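Side-chain contacts in endonuclease V (Streptomyces avermitilis, PDB 3GOC), which probably repairs deaminated DNA, cutting the strand at the second phosphodiester bond 3' to a deoxyinosine with the help of magnesium: residues 43-48 against 95-100; 66-71 against 203-208; 139-144 against 198-203; 148-153 against 171-176; 183-188 against 194-199. All blocks are in the same frame, centred on the assembly; numbering follows the deposited sequence.

Contact 1: residues 43-48 against 95-100; sequences TGVDVA and PTVLAA. With MG (magnesium ion), chain D; MG (magnesium ion), chain C.
V47 and V97 meet where strand 41-49, an inner strand of the RNase H-like sheet, is covered by helix 94-102. Between the segments 43-48 and 95-100 the touch is purely apolar. CG1 of V47 lies 3.7 Å from CG2 of V97, and the two side chains cross at about a right angle. The rotation of V97 (chi1 173°) aims its pair of methyls at the strand: CG2 serves V47, while CG1 turns to V45 and reaches CG1 of that residue at a looser 4.4 Å. One helix valine thus spans two strand residues of the same face. V47 also packs on E93 and A58, and V45 on I111 and C113 of the neighbouring strand 110-114.

Metal coordination belongs to the other side of the strand, where the alternation of side chains directs D46 away from the helix. Its carboxylate bridges two magnesium ions, OD1 holding one magnesium at 2.2 Å and OD2 the other at 2.5 Å. D114 and D217 each share one of the ions with D46, D217 taking the ion bound by OD1, and waters fill further positions. A last interaction ties the backbone to this cluster: a water 2.3 Å from the magnesium held by OD1 of D46 donates a hydrogen bond to the carbonyl O of V47, 2.7 Å away.

Contact 2: residues 66-71 against 203-208; sequences ATLDVV and LTPKYR. With YES (3-(2-hydroxyethyl)-2,2-bis(hydroxymethyl)pentane-1,5-diol), chain H.
The pyrrolidine ring of P205 is met at its rim rather than on a face, by two partners lying close to the ring plane. L68 comes in beside CG and CD, its CD1 4.2 Å from CD of P205, whereas the bound polyol lies beside CB, its O4 3.8 Å from CB of P205. The other methyl of L68, CD2, sits 3.7 Å from CD2 of L203, the two leucines crossing obliquely. L68 therefore splits its fork, one prong to the proline and one to the leucine, and the rotation about its first bond (chi1 -64°) aims that fork at both.

The chain entering L68, whose backbone is left-handed (phi 76°), is held by T67: OG1 of T67 accepts from the backbone N of D69 at 3.2 Å in an ST turn, the N-H pointing almost straight at the oxygen (162°). The same hydroxyl is also hydrogen-bonded to D64. Just before it, the carbonyl O of A66 accepts a hydrogen bond from O7 of the polyol, 2.7 Å away. E211 and T212, at the start of helix 211-228, pack against L68 and L203 respectively. P107 of the second subunit packs on A66 and T67, and D102 and C106 of that subunit hydrogen-bond the polyol. A66, T67 and P205 thus line a ligand pocket at the boundary between two subunits.

Contact 3: residues 139-144 against 198-203; sequences IGVAKN and AHTLAL
T200 meets V141 tip to tip, its hydroxyl and methyl both set against the isopropyl group. OG1 of T200 is 3.4 Å from CG2 of V141, and CG2 of T200 lies about equally far from both valine methyls. I139 adds a second touch from two residues earlier in the strand: its CD1 approaches OG1 of T200 to 3.9 Å. In I139, chi1 65° aims CG1 at the helix and an extended chi2 of 171° carries CD1 on to it, where it also brushes CB of H199 at 4.4 Å.

Strand 138-142, in the core of the RNase H-like sheet, is thereby covered by helix 193-202, the axes of the short segments passing 10.1 Å apart at a crossing angle of -52°. T200 also touches V183 and V185 of the adjoining strand 183-189.

The T200 hydroxyl is hydrogen-bonded to the carbonyl O of A196, one turn earlier. An alanine here is likely to open a gap beside V141 and leave the A196 carbonyl without its side-chain mate. Because its polarity is met within its own helix, the buried hydroxyl can lie among hydrocarbon groups and needs no polar partner on the strand.

Contact 4: residues 148-153 against 171-176; sequences FSYEDP and GRALRT
P153 and A173 bring the two backbones closest, 6.8 Å from CA to CA, where the chain beyond the weakly bonded strand 149-150 passes A173 of strand 168-174. A173 fills the middle of the contact. Its CB rests 3.6 Å from CD1 of Y150, approaching the ring obliquely, while CD of P153 approaches the same methyl more loosely, at 4.4 Å.

R175 supplies the polar part. Its NH2 donates to the carbonyl O of P153 at 2.9 Å, with a bent N-H...O angle of 143°. The donor stands 48° above the carbonyl plane, although the oxygen stays close to the plane of the guanidinium. CG of P153 covers one face of that group, 3.8 Å from NH2 of R175. The side chain starts with CG anti to the backbone N (chi1 -171°), then bends at chi2 and chi3, folding the guanidinium over the proline. NE and NH1 bond the carbonyls of G154 and V180, so three backbone oxygens hold its orientation. A leucine in its place would probably leave these three carbonyls without their donors and remove the flat group on which CG of P153 rests.

The contact spans the antiparallel outer part of the RNase H-like sheet, ordered 183-189, 168-174, 160-165 and 149-150, in which A161 packs on P153. Y150 packs edge-to-face on F184 of strand 183-189, while R172 and L174 on strand 168-174 meet helix 193-202.

Contact 5: residues 183-188 against 194-199; sequences VFVSVG and DHACAH
V185 and A196 make the main apolar touch, CG1 of the valine lying 3.6 Å from CB of the alanine. CG1 is anti to the backbone N (chi1 -178°), a setting that carries this methyl onto the helix, where it also comes within 4.0 Å of the backbone C of A196 and 4.3 Å of the backbone N of C197. A single methyl therefore rests on both a side chain and the main chain of the helix. The alanine, having nothing beyond CB, lets the backbones draw near: the CA atoms of V185 and C197 are 6.8 Å apart. L174 and T200 pack on V185 as well, and I139 packs on A196. C197 is turned to the flank of the contact and touches R172.

Strand 183-189 and helix 193-202 follow each other in the chain, and a short connection leads from the strand into the helix, which packs across one face of it. In this RNase H-like sheet the strand runs antiparallel to both neighbours, 138-142 and 168-174, with backbone hydrogen bonds from V185 to R172 and from S186 to G140.

Polar groups lie around the apolar patch. S186 points away from the helix, and its OG is hydrogen-bonded to the backbone N of G117. On the helix, D194 forms a salt bridge through OD1 with NH2 of R172 and packs on R27 of the second subunit. H195 ND1 is hydrogen-bonded to D192, and H199 NE2 to the carbonyl O of P35.

All five contacts reach one mixed sheet, but their chemistry changes with place. Contacts 1, 3 and 5 are buried strand-helix packings made mostly of small aliphatic groups; contact 1 alone holds metal ligands, on the strand face turned from its helix. Contacts 3 and 5 share helix 193-202, which covers the neighbouring strands 138-142 and 183-189, and their centres are only 5 Å apart, across the chain's centre from contact 1. Contacts 2 and 4 lie farther out, their centres about 17 Å from the chain's, contact 2 still buried, contact 4 only partly so. Contact 2 borders a ligand and the second subunit; contact 4 alone has a hydrogen bond between its segments.

Contact 1: residues 43-48 against 95-100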
# COMPACT_ATOMS: atom_id res chain seq x y z
N THR A 43 -2.76 -9.61 9.32
CA THR A 43 -3.46 -9.76 10.59
C THR A 43 -3.23 -8.66 11.61
O THR A 43 -2.11 -8.24 11.85
CB THR A 43 -3.03 -11.10 11.23
OG1 THR A 43 -3.41 -12.17 10.35
CG2 THR A 43 -3.68 -11.31 12.59
N GLY A 44 -4.32 -8.21 12.22
CA GLY A 44 -4.19 -7.20 13.25
C GLY A 44 -4.24 -7.85 14.61
O GLY A 44 -4.95 -8.84 14.81
N VAL A 45 -3.48 -7.33 15.56
CA VAL A 45 -3.49 -7.84 16.92
C VAL A 45 -3.63 -6.65 17.84
O VAL A 45 -3.08 -5.58 17.59
CB VAL A 45 -2.19 -8.60 17.29
CG1 VAL A 45 -2.17 -9.96 16.62
CG2 VAL A 45 -0.98 -7.79 16.88
N ASP A 46 -4.41 -6.83 18.90
CA ASP A 46 -4.61 -5.77 19.88
C ASP A 46 -5.08 -6.41 21.18
O ASP A 46 -5.52 -7.56 21.18
CB ASP A 46 -5.67 -4.78 19.39
CG ASP A 46 -5.72 -3.54 20.24
OD1 ASP A 46 -6.80 -2.92 20.31
OD2 ASP A 46 -4.67 -3.16 20.84
N VAL A 47 -4.97 -5.67 22.27
CA VAL A 47 -5.40 -6.19 23.56
C VAL A 47 -6.22 -5.17 24.33
O VAL A 47 -6.19 -3.97 24.05
CB VAL A 47 -4.19 -6.62 24.43
CG1 VAL A 47 -3.36 -7.66 23.69
CG2 VAL A 47 -3.34 -5.40 24.76
N ALA A 48 -6.97 -5.68 25.29
CA ALA A 48 -7.80 -4.86 26.16
C ALA A 48 -7.56 -5.35 27.58
O ALA A 48 -7.65 -6.55 27.85
CB ALA A 48 -9.28 -5.02 25.79
N PRO A 95 2.17 -13.47 26.24
CA PRO A 95 1.62 -14.83 26.33
C PRO A 95 0.19 -14.95 25.79
O PRO A 95 -0.16 -15.93 25.12
CB PRO A 95 1.69 -15.14 27.83
CG PRO A 95 2.89 -14.35 28.27
CD PRO A 95 2.71 -13.04 27.54
N THR A 96 -0.63 -13.95 26.09
CA THR A 96 -2.02 -13.96 25.65
C THR A 96 -2.14 -13.68 24.16
O THR A 96 -3.02 -14.23 23.49
CB THR A 96 -2.84 -12.94 26.47
OG1 THR A 96 -2.70 -13.24 27.87
CG2 THR A 96 -4.32 -13.02 26.11
N VAL A 97 -1.27 -12.83 23.63
CA VAL A 97 -1.28 -12.52 22.20
C VAL A 97 -0.87 -13.77 21.43
O VAL A 97 -1.47 -14.10 20.40
CB VAL A 97 -0.29 -11.37 21.87
CG1 VAL A 97 -0.18 -11.18 20.36
CG2 VAL A 97 -0.78 -10.08 22.52
N LEU A 98 0.14 -14.48 21.93
CA LEU A 98 0.59 -15.71 21.27
C LEU A 98 -0.56 -16.72 21.26
O LEU A 98 -0.74 -17.44 20.29
CB LEU A 98 1.80 -16.29 22.00
CG LEU A 98 3.11 -15.50 21.87
CD1 LEU A 98 4.16 -16.09 22.80
CD2 LEU A 98 3.60 -15.52 20.42
N ALA A 99 -1.34 -16.74 22.34
CA ALA A 99 -2.46 -17.67 22.45
C ALA A 99 -3.56 -17.35 21.43
O ALA A 99 -4.16 -18.25 20.84
CB ALA A 99 -3.03 -17.65 23.86
N ALA A 100 -3.83 -16.07 21.23
CA ALA A 100 -4.86 -15.68 20.27
C ALA A 100 -4.41 -16.07 18.87
O ALA A 100 -5.20 -16.58 18.07
CB ALA A 100 -5.13 -14.17 20.34
MG MG D . -4.90 -0.94 21.90
MG MG C . -7.26 -1.10 21.45
O HOH W 1 -8.15 -2.23 23.25
O HOH W 2 -7.68 0.88 22.60
O HOH W 3 -6.65 0.07 19.51
O HOH W 4 -2.38 -1.31 21.62
O HOH W 5 -3.57 1.15 22.16

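Contact 2: residues 66-71 against 203-208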
# COMPACT_ATOMS: atom_id res chain seq x y z
N ALA A 66 -5.87 -8.47 -0.25
CA ALA A 66 -6.36 -7.89 -1.50
C ALA A 66 -7.69 -7.16 -1.36
O ALA A 66 -7.87 -6.08 -1.93
CB ALA A 66 -6.46 -8.97 -2.56
N THR A 67 -8.62 -7.74 -0.61
CA THR A 67 -9.95 -7.17 -0.44
C THR A 67 -10.19 -6.49 0.91
O THR A 67 -11.09 -5.66 1.04
CB THR A 67 -11.02 -8.26 -0.58
OG1 THR A 67 -10.83 -9.23 0.47
CG2 THR A 67 -10.91 -8.95 -1.92
N LEU A 68 -9.39 -6.87 1.89
CA LEU A 68 -9.49 -6.38 3.26
C LEU A 68 -10.66 -7.05 3.99
O LEU A 68 -11.04 -6.64 5.09
CB LEU A 68 -9.63 -4.85 3.32
CG LEU A 68 -8.43 -4.04 2.80
CD1 LEU A 68 -8.62 -2.57 3.16
CD2 LEU A 68 -7.14 -4.56 3.41
N ASP A 69 -11.23 -8.08 3.38
CA ASP A 69 -12.32 -8.81 4.02
C ASP A 69 -11.77 -9.67 5.14
O ASP A 69 -10.65 -10.17 5.06
CB ASP A 69 -13.06 -9.72 3.03
CG ASP A 69 -13.84 -8.95 1.99
OD1 ASP A 69 -14.34 -7.85 2.31
OD2 ASP A 69 -13.97 -9.45 0.86
N VAL A 70 -12.55 -9.83 6.20
CA VAL A 70 -12.14 -10.65 7.32
C VAL A 70 -12.27 -12.11 6.92
O VAL A 70 -13.30 -12.53 6.38
CB VAL A 70 -13.02 -10.39 8.56
CG1 VAL A 70 -12.63 -11.34 9.69
CG2 VAL A 70 -12.87 -8.95 9.01
N VAL A 71 -11.21 -12.89 7.14
CA VAL A 71 -11.25 -14.31 6.80
C VAL A 71 -11.15 -15.21 8.03
O VAL A 71 -11.48 -16.39 7.95
CB VAL A 71 -10.14 -14.68 5.80
CG1 VAL A 71 -10.35 -13.93 4.49
CG2 VAL A 71 -8.77 -14.37 6.37
N LEU A 203 -3.81 -0.56 4.10
CA LEU A 203 -4.81 -0.84 5.13
C LEU A 203 -5.60 0.39 5.53
O LEU A 203 -6.50 0.31 6.37
CB LEU A 203 -4.11 -1.42 6.38
CG LEU A 203 -3.52 -2.82 6.22
CD1 LEU A 203 -2.65 -3.16 7.43
CD2 LEU A 203 -4.67 -3.81 6.09
N THR A 204 -5.29 1.52 4.91
CA THR A 204 -5.95 2.78 5.24
C THR A 204 -6.57 3.56 4.06
O THR A 204 -6.52 4.79 4.04
CB THR A 204 -4.97 3.73 5.96
OG1 THR A 204 -3.77 3.86 5.20
CG2 THR A 204 -4.62 3.18 7.34
N PRO A 205 -7.16 2.87 3.08
CA PRO A 205 -7.74 3.63 1.97
C PRO A 205 -8.91 4.52 2.40
O PRO A 205 -9.18 5.54 1.77
CB PRO A 205 -8.17 2.53 1.00
CG PRO A 205 -8.59 1.43 1.92
CD PRO A 205 -7.46 1.43 2.95
N LYS A 206 -9.58 4.13 3.48
CA LYS A 206 -10.75 4.86 3.97
C LYS A 206 -10.55 5.60 5.29
O LYS A 206 -11.08 6.69 5.46
CB LYS A 206 -11.93 3.89 4.13
CG LYS A 206 -12.22 3.05 2.90
CD LYS A 206 -13.27 1.99 3.21
CE LYS A 206 -13.47 1.05 2.03
NZ LYS A 206 -14.47 -0.02 2.34
N TYR A 207 -9.79 5.02 6.20
CA TYR A 207 -9.57 5.63 7.50
C TYR A 207 -8.12 5.95 7.80
O TYR A 207 -7.21 5.50 7.10
CB TYR A 207 -10.09 4.71 8.61
CG TYR A 207 -11.48 4.18 8.39
CD1 TYR A 207 -11.68 2.93 7.81
CD2 TYR A 207 -12.60 4.92 8.78
CE1 TYR A 207 -12.97 2.43 7.60
CE2 TYR A 207 -13.89 4.43 8.58
CZ TYR A 207 -14.06 3.19 7.99
OH TYR A 207 -15.34 2.71 7.79
N ARG A 208 -7.90 6.72 8.86
CA ARG A 208 -6.56 7.07 9.29
C ARG A 208 -5.90 5.85 9.94
O ARG A 208 -4.70 5.62 9.76
CB ARG A 208 -6.61 8.22 10.29
CG ARG A 208 -5.29 8.49 10.99
CD ARG A 208 -5.42 9.55 12.07
NE ARG A 208 -4.15 9.71 12.77
CZ ARG A 208 -3.97 9.47 14.06
NH1 ARG A 208 -4.98 9.05 14.82
NH2 ARG A 208 -2.77 9.63 14.60
O1 YES H . -6.87 -2.54 -4.52
C1 YES H . -6.96 -1.42 -3.69
C2 YES H . -8.09 -0.52 -3.71
C3 YES H . -8.12 0.11 -5.12
O3 YES H . -6.94 0.94 -5.47
C4 YES H . -7.99 0.46 -2.52
O4 YES H . -9.18 1.45 -2.49
C5 YES H . -9.36 -1.47 -3.42
C6 YES H . -9.44 -2.15 -1.98
C7 YES H . -10.07 -3.50 -1.99
O7 YES H . -9.59 -4.32 -3.06
C8 YES H . -10.77 -0.83 -3.69
C9 YES H . -11.42 -1.59 -4.77
O9 YES H . -10.76 -1.91 -5.97

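Contact 3: residues 139-144 against 198-203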
# COMPACT_ATOMS: atom_id res chain seq x y z
N ILE A 139 4.97 -5.62 12.02
CA ILE A 139 5.21 -4.18 12.00
C ILE A 139 4.32 -3.58 13.07
O ILE A 139 3.40 -4.23 13.57
CB ILE A 139 4.85 -3.49 10.66
CG1 ILE A 139 3.35 -3.57 10.40
CG2 ILE A 139 5.65 -4.11 9.53
CD1 ILE A 139 2.91 -2.73 9.20
N GLY A 140 4.62 -2.35 13.42
CA GLY A 140 3.80 -1.66 14.40
C GLY A 140 3.27 -0.38 13.77
O GLY A 140 3.95 0.27 12.97
N VAL A 141 2.03 -0.03 14.09
CA VAL A 141 1.43 1.21 13.63
C VAL A 141 0.79 1.78 14.88
O VAL A 141 -0.08 1.14 15.49
CB VAL A 141 0.35 1.00 12.55
CG1 VAL A 141 -0.23 2.36 12.16
CG2 VAL A 141 0.96 0.33 11.32
N ALA A 142 1.23 2.97 15.27
CA ALA A 142 0.73 3.61 16.49
C ALA A 142 0.01 4.92 16.22
O ALA A 142 0.31 5.62 15.26
CB ALA A 142 1.89 3.84 17.45
N LYS A 143 -0.94 5.25 17.09
CA LYS A 143 -1.76 6.46 16.98
C LYS A 143 -1.06 7.73 17.45
O LYS A 143 -1.43 8.82 17.03
CB LYS A 143 -3.07 6.30 17.76
CG LYS A 143 -3.88 5.07 17.42
CD LYS A 143 -4.97 4.85 18.45
CE LYS A 143 -5.67 3.52 18.28
NZ LYS A 143 -6.44 3.46 17.02
N ASN A 144 -0.08 7.59 18.34
CA ASN A 144 0.65 8.74 18.86
C ASN A 144 2.14 8.47 18.74
O ASN A 144 2.56 7.31 18.66
CB ASN A 144 0.24 9.06 20.31
CG ASN A 144 0.73 8.02 21.29
OD1 ASN A 144 1.93 7.82 21.47
ND2 ASN A 144 -0.21 7.37 21.96
N ALA A 198 4.02 0.72 2.99
CA ALA A 198 3.15 0.24 1.92
C ALA A 198 1.98 -0.54 2.50
O ALA A 198 0.84 -0.37 2.07
CB ALA A 198 3.95 -0.64 0.95
N HIS A 199 2.24 -1.39 3.48
CA HIS A 199 1.15 -2.16 4.09
C HIS A 199 0.20 -1.24 4.84
O HIS A 199 -1.02 -1.41 4.78
CB HIS A 199 1.72 -3.23 5.03
CG HIS A 199 2.12 -4.49 4.32
ND1 HIS A 199 1.20 -5.44 3.93
CD2 HIS A 199 3.32 -4.92 3.88
CE1 HIS A 199 1.82 -6.41 3.27
NE2 HIS A 199 3.11 -6.11 3.23
N THR A 200 0.76 -0.27 5.56
CA THR A 200 -0.07 0.65 6.32
C THR A 200 -0.98 1.44 5.38
O THR A 200 -2.17 1.63 5.68
CB THR A 200 0.82 1.59 7.17
OG1 THR A 200 1.65 0.79 8.04
CG2 THR A 200 -0.03 2.50 8.04
N LEU A 201 -0.45 1.91 4.26
CA LEU A 201 -1.27 2.66 3.31
C LEU A 201 -2.35 1.76 2.72
O LEU A 201 -3.51 2.16 2.58
CB LEU A 201 -0.42 3.23 2.17
CG LEU A 201 0.55 4.37 2.52
CD1 LEU A 201 1.33 4.76 1.27
CD2 LEU A 201 -0.23 5.57 3.07
N ALA A 202 -1.98 0.52 2.40
CA ALA A 202 -2.95 -0.41 1.82
C ALA A 202 -4.06 -0.75 2.81
O ALA A 202 -5.14 -1.18 2.40
CB ALA A 202 -2.24 -1.68 1.36
N LEU A 203 -3.81 -0.56 4.10
CA LEU A 203 -4.81 -0.84 5.13
C LEU A 203 -5.60 0.39 5.53
O LEU A 203 -6.50 0.31 6.37
CB LEU A 203 -4.11 -1.42 6.38
CG LEU A 203 -3.52 -2.82 6.22
CD1 LEU A 203 -2.65 -3.16 7.43
CD2 LEU A 203 -4.67 -3.81 6.09

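Contact 4: residues 148-153 against 171-176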
# COMPACT_ATOMS: atom_id res chain seq x y z
N PHE A 148 8.93 10.17 20.80
CA PHE A 148 9.75 10.37 19.62
C PHE A 148 9.41 11.69 18.92
O PHE A 148 8.33 12.24 19.10
CB PHE A 148 9.56 9.20 18.65
CG PHE A 148 9.77 7.86 19.29
CD1 PHE A 148 8.73 6.93 19.37
CD2 PHE A 148 11.01 7.53 19.85
CE1 PHE A 148 8.91 5.70 19.99
CE2 PHE A 148 11.20 6.30 20.48
CZ PHE A 148 10.16 5.38 20.55
N SER A 149 10.35 12.19 18.12
CA SER A 149 10.13 13.45 17.42
C SER A 149 10.06 13.23 15.91
O SER A 149 10.53 12.21 15.40
CB SER A 149 11.26 14.43 17.73
OG SER A 149 12.48 13.98 17.16
N TYR A 150 9.49 14.20 15.21
CA TYR A 150 9.36 14.10 13.77
C TYR A 150 8.96 15.43 13.17
O TYR A 150 8.31 16.25 13.82
CB TYR A 150 8.31 13.04 13.41
CG TYR A 150 6.89 13.43 13.78
CD1 TYR A 150 6.02 13.95 12.82
CD2 TYR A 150 6.42 13.27 15.08
CE1 TYR A 150 4.71 14.30 13.14
CE2 TYR A 150 5.11 13.63 15.42
CZ TYR A 150 4.27 14.14 14.44
OH TYR A 150 2.97 14.47 14.76
N GLU A 151 9.39 15.64 11.93
CA GLU A 151 9.04 16.84 11.19
C GLU A 151 7.71 16.49 10.54
O GLU A 151 7.49 15.34 10.18
CB GLU A 151 10.08 17.12 10.09
CG GLU A 151 11.49 17.40 10.58
CD GLU A 151 11.63 18.78 11.19
OE1 GLU A 151 12.76 19.13 11.60
OE2 GLU A 151 10.63 19.51 11.26
N ASP A 152 6.82 17.47 10.39
CA ASP A 152 5.54 17.20 9.75
C ASP A 152 5.76 16.66 8.35
O ASP A 152 6.44 17.28 7.54
CB ASP A 152 4.69 18.48 9.66
CG ASP A 152 4.20 18.96 11.01
OD1 ASP A 152 3.58 18.15 11.73
OD2 ASP A 152 4.43 20.14 11.33
N PRO A 153 5.19 15.48 8.04
CA PRO A 153 5.36 14.93 6.70
C PRO A 153 4.53 15.74 5.71
O PRO A 153 3.74 16.59 6.13
CB PRO A 153 4.85 13.49 6.85
CG PRO A 153 3.78 13.64 7.89
CD PRO A 153 4.43 14.56 8.90
N GLY A 171 11.52 4.81 12.89
CA GLY A 171 10.28 4.58 12.17
C GLY A 171 9.94 5.79 11.33
O GLY A 171 10.80 6.62 11.03
N ARG A 172 8.68 5.90 10.93
CA ARG A 172 8.25 7.04 10.12
C ARG A 172 6.87 7.53 10.48
O ARG A 172 5.99 6.75 10.83
CB ARG A 172 8.25 6.68 8.64
CG ARG A 172 9.61 6.49 8.02
CD ARG A 172 9.49 5.98 6.60
NE ARG A 172 10.79 5.62 6.05
CZ ARG A 172 10.95 4.91 4.94
NH1 ARG A 172 12.18 4.62 4.52
NH2 ARG A 172 9.89 4.47 4.27
N ALA A 173 6.68 8.84 10.40
CA ALA A 173 5.36 9.42 10.61
C ALA A 173 4.80 9.28 9.20
O ALA A 173 5.43 9.73 8.23
CB ALA A 173 5.47 10.87 11.02
N LEU A 174 3.65 8.64 9.06
CA LEU A 174 3.06 8.41 7.75
C LEU A 174 1.67 9.01 7.61
O LEU A 174 0.80 8.77 8.44
CB LEU A 174 2.96 6.90 7.50
CG LEU A 174 2.35 6.45 6.17
CD1 LEU A 174 3.29 6.81 5.03
CD2 LEU A 174 2.13 4.93 6.20
N ARG A 175 1.48 9.80 6.55
CA ARG A 175 0.20 10.43 6.29
C ARG A 175 -0.70 9.38 5.64
O ARG A 175 -0.52 9.06 4.46
CB ARG A 175 0.38 11.62 5.34
CG ARG A 175 -0.86 12.48 5.17
CD ARG A 175 -1.04 13.43 6.35
NE ARG A 175 0.00 14.46 6.39
CZ ARG A 175 0.11 15.38 7.34
NH1 ARG A 175 -0.76 15.42 8.34
NH2 ARG A 175 1.10 16.27 7.31
N THR A 176 -1.64 8.82 6.40
CA THR A 176 -2.55 7.81 5.85
C THR A 176 -3.80 8.46 5.27
O THR A 176 -4.46 7.88 4.41
CB THR A 176 -2.95 6.77 6.92
OG1 THR A 176 -3.37 7.44 8.12
CG2 THR A 176 -1.76 5.87 7.25

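Contact 5: residues 183-188 against 194-199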
# COMPACT_ATOMS: atom_id res chain seq x y z
N VAL A 183 0.07 8.70 11.30
CA VAL A 183 0.20 7.60 12.25
C VAL A 183 1.70 7.34 12.30
O VAL A 183 2.45 7.90 11.51
CB VAL A 183 -0.58 6.33 11.82
CG1 VAL A 183 -2.07 6.62 11.88
CG2 VAL A 183 -0.17 5.88 10.43
N PHE A 184 2.13 6.48 13.22
CA PHE A 184 3.55 6.23 13.38
C PHE A 184 3.89 4.78 13.17
O PHE A 184 3.55 3.90 13.96
CB PHE A 184 3.94 6.76 14.75
CG PHE A 184 3.53 8.19 14.94
CD1 PHE A 184 2.26 8.51 15.44
CD2 PHE A 184 4.35 9.22 14.48
CE1 PHE A 184 1.82 9.84 15.46
CE2 PHE A 184 3.92 10.54 14.49
CZ PHE A 184 2.64 10.85 14.98
N VAL A 185 4.60 4.55 12.07
CA VAL A 185 4.98 3.23 11.62
C VAL A 185 6.40 2.82 11.99
O VAL A 185 7.33 3.59 11.81
CB VAL A 185 4.85 3.17 10.08
CG1 VAL A 185 5.20 1.79 9.56
CG2 VAL A 185 3.44 3.57 9.67
N SER A 186 6.55 1.61 12.50
CA SER A 186 7.88 1.12 12.82
C SER A 186 7.98 -0.34 12.44
O SER A 186 6.98 -1.07 12.43
CB SER A 186 8.19 1.33 14.31
OG SER A 186 7.28 0.64 15.15
N VAL A 187 9.19 -0.77 12.09
CA VAL A 187 9.39 -2.16 11.73
C VAL A 187 9.39 -3.01 12.99
O VAL A 187 9.80 -2.57 14.06
CB VAL A 187 10.72 -2.35 10.99
CG1 VAL A 187 10.71 -1.58 9.68
CG2 VAL A 187 11.86 -1.89 11.86
N GLY A 188 8.88 -4.23 12.85
CA GLY A 188 8.87 -5.14 13.97
C GLY A 188 9.94 -6.19 13.73
O GLY A 188 10.95 -6.26 14.43
N ASP A 194 10.00 0.70 4.03
CA ASP A 194 9.23 0.97 2.83
C ASP A 194 8.03 0.03 2.76
O ASP A 194 6.92 0.46 2.46
CB ASP A 194 10.10 0.79 1.58
CG ASP A 194 10.92 2.02 1.26
OD1 ASP A 194 10.79 3.03 1.99
OD2 ASP A 194 11.69 1.99 0.27
N HIS A 195 8.25 -1.25 3.06
CA HIS A 195 7.15 -2.21 3.03
C HIS A 195 6.17 -1.98 4.17
O HIS A 195 4.97 -2.17 4.00
CB HIS A 195 7.67 -3.65 3.07
CG HIS A 195 8.17 -4.15 1.75
ND1 HIS A 195 9.36 -3.72 1.20
CD2 HIS A 195 7.64 -5.02 0.86
CE1 HIS A 195 9.54 -4.30 0.03
NE2 HIS A 195 8.51 -5.10 -0.20
N ALA A 196 6.68 -1.58 5.33
CA ALA A 196 5.81 -1.31 6.46
C ALA A 196 4.86 -0.17 6.08
O ALA A 196 3.67 -0.21 6.38
CB ALA A 196 6.62 -0.93 7.69
N CYS A 197 5.40 0.85 5.42
CA CYS A 197 4.58 1.98 4.99
C CYS A 197 3.57 1.54 3.93
O CYS A 197 2.41 1.95 3.96
CB CYS A 197 5.45 3.09 4.44
SG CYS A 197 6.32 4.00 5.71
N ALA A 198 4.02 0.72 2.99
CA ALA A 198 3.15 0.24 1.92
C ALA A 198 1.98 -0.54 2.50
O ALA A 198 0.84 -0.37 2.07
CB ALA A 198 3.95 -0.64 0.95
N HIS A 199 2.24 -1.39 3.48
CA HIS A 199 1.15 -2.16 4.09
C HIS A 199 0.20 -1.24 4.84
O HIS A 199 -1.02 -1.41 4.78
CB HIS A 199 1.72 -3.23 5.03
CG HIS A 199 2.12 -4.49 4.32
ND1 HIS A 199 1.20 -5.44 3.93
CD2 HIS A 199 3.32 -4.92 3.88
CE1 HIS A 199 1.82 -6.41 3.27
NE2 HIS A 199 3.11 -6.11 3.23